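Putative nisin-resistance protein (Streptococcus agalactiae 515, PDB 4Y68) is probably a peptidase of family S41 that recognises the lantibiotic nisin and cleaves it, giving the bacterium resistance. Local coordinates at residues Asp105-Glu110 with Thr122-Ser127. Sequence-based numbering, arbitrary orientation.
Sequences DSRYPE and TIPSIS
Glu110 and Thr122 form an antiparallel hydrogen-bonded pair, and from there 105-110 and 122-127 run on roughly antiparallel (150°) as loops. In the pair, Thr122 N lies 2.8 Å from Glu110 O and Glu110 N 3.2 Å from Thr122 O. The loops are joined again where Arg107 N donates to Ser125 O at 3.0 Å. Pro109 has no N-H to give, but its CA lies 3.2 Å from Thr122 O in a CA-H...O contact. Between the two sets of bonds, Pro124 points its ring at 105-110: CB meets Arg107 CG at 3.5 Å, CG lies against the carbonyl oxygens of Arg107 and Tyr108, and CD reaches the Pro109 backbone. The Arg107 chain runs alongside the ring in the opposite sense and bends at chi2 (-113°), which turns the guanidinium back toward its own segment. There NE donates to Asp105 O at 2.7 Å, with the acceptor almost in the guanidinium plane, while Ser125 OG lies over one face, its own bond being to Thr161 N. At the far end, Ser106 OG sits beside its backbone N and takes a nearly straight bond from Ser127 N, 3.0 Å and 176°; the same hydroxyl is hydrogen-bonded to Thr103 O, tying the contact to the end of helix 96-103. Ile126 CG1 packs on Ser106 CB, and its CD1 approaches the Tyr108 ring obliquely. The contact thus continues the pairing of edge strand 110-113 with 118-122 in the mixed sheet. Helix 131-147 packs beside it, with Tyr137 touching Tyr108, Ile123 and Ile126 and bonding to Pro124 O, while Ile126 also meets Pro167 and Met168 of helix 165-171.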
# COMPACT_ATOMS: atom_id res chain seq x y z
N ASP A 105 4.07 10.52 10.57
CA ASP A 105 3.01 11.18 9.82
C ASP A 105 1.71 10.39 9.84
O ASP A 105 0.72 10.77 9.21
CB ASP A 105 3.44 11.39 8.36
CG ASP A 105 3.48 12.85 7.98
OD1 ASP A 105 2.92 13.19 6.91
OD2 ASP A 105 4.08 13.65 8.73
N SER A 106 1.71 9.27 10.56
CA SER A 106 0.56 8.37 10.56
C SER A 106 -0.68 8.97 11.24
O SER A 106 -0.57 9.68 12.24
CB SER A 106 0.94 7.05 11.23
OG SER A 106 2.01 6.45 10.52
N ARG A 107 -1.86 8.67 10.71
CA ARG A 107 -3.07 9.23 11.29
C ARG A 107 -4.09 8.15 11.55
O ARG A 107 -3.97 7.05 11.01
CB ARG A 107 -3.65 10.30 10.37
CG ARG A 107 -2.92 10.42 9.04
CD ARG A 107 -2.20 11.74 8.94
NE ARG A 107 -1.30 11.79 7.78
CZ ARG A 107 -1.59 12.42 6.64
NH1 ARG A 107 -2.75 13.04 6.50
NH2 ARG A 107 -0.71 12.43 5.64
N TYR A 108 -5.08 8.43 12.39
CA TYR A 108 -6.16 7.48 12.60
C TYR A 108 -7.45 7.85 11.86
O TYR A 108 -7.70 9.02 11.57
CB TYR A 108 -6.42 7.31 14.10
CG TYR A 108 -5.22 6.69 14.79
CD1 TYR A 108 -4.77 5.41 14.45
CD2 TYR A 108 -4.52 7.39 15.76
CE1 TYR A 108 -3.65 4.84 15.07
CE2 TYR A 108 -3.41 6.84 16.39
CZ TYR A 108 -2.97 5.57 16.04
OH TYR A 108 -1.86 5.06 16.67
N PRO A 109 -8.26 6.84 11.52
CA PRO A 109 -9.54 7.04 10.83
C PRO A 109 -10.46 7.93 11.65
O PRO A 109 -10.33 7.96 12.87
CB PRO A 109 -10.13 5.62 10.70
CG PRO A 109 -9.01 4.72 10.93
CD PRO A 109 -8.08 5.43 11.89
N GLU A 110 -11.36 8.62 10.97
CA GLU A 110 -12.34 9.52 11.57
C GLU A 110 -13.64 9.29 10.85
O GLU A 110 -13.62 8.87 9.70
CB GLU A 110 -11.93 10.98 11.39
CG GLU A 110 -11.35 11.66 12.60
CD GLU A 110 -11.12 13.13 12.35
OE1 GLU A 110 -10.62 13.45 11.24
OE2 GLU A 110 -11.46 13.96 13.23
N THR A 122 -13.27 8.77 6.97
CA THR A 122 -11.96 9.17 6.50
C THR A 122 -10.94 8.09 6.84
O THR A 122 -10.81 7.69 7.99
CB THR A 122 -11.56 10.50 7.13
OG1 THR A 122 -12.54 11.48 6.79
CG2 THR A 122 -10.20 10.98 6.63
N ILE A 123 -10.25 7.60 5.82
CA ILE A 123 -9.32 6.48 5.96
C ILE A 123 -7.92 6.91 5.54
O ILE A 123 -7.60 6.88 4.37
CB ILE A 123 -9.81 5.28 5.12
CG1 ILE A 123 -11.17 4.79 5.64
CG2 ILE A 123 -8.75 4.18 5.07
CD1 ILE A 123 -12.00 4.14 4.58
N PRO A 124 -7.08 7.33 6.51
CA PRO A 124 -5.82 8.00 6.17
C PRO A 124 -4.60 7.10 6.10
O PRO A 124 -4.65 5.95 6.57
CB PRO A 124 -5.65 8.99 7.33
CG PRO A 124 -6.16 8.20 8.49
CD PRO A 124 -7.35 7.40 7.95
N SER A 125 -3.51 7.63 5.55
CA SER A 125 -2.19 7.00 5.61
C SER A 125 -1.76 6.61 7.02
O SER A 125 -1.88 7.40 7.94
CB SER A 125 -1.11 7.95 5.07
OG SER A 125 -1.55 8.66 3.92
N ILE A 126 -1.25 5.40 7.16
CA ILE A 126 -0.56 4.98 8.36
C ILE A 126 0.56 4.02 7.96
O ILE A 126 0.32 3.07 7.22
CB ILE A 126 -1.47 4.27 9.37
CG1 ILE A 126 -0.64 3.65 10.49
CG2 ILE A 126 -2.32 3.20 8.67
CD1 ILE A 126 -1.47 3.07 11.62
N SER A 127 1.75 4.29 8.47
CA SER A 127 2.94 3.53 8.12
C SER A 127 3.48 2.75 9.30
O SER A 127 4.49 2.04 9.17
CB SER A 127 4.03 4.45 7.60
OG SER A 127 4.03 4.40 6.18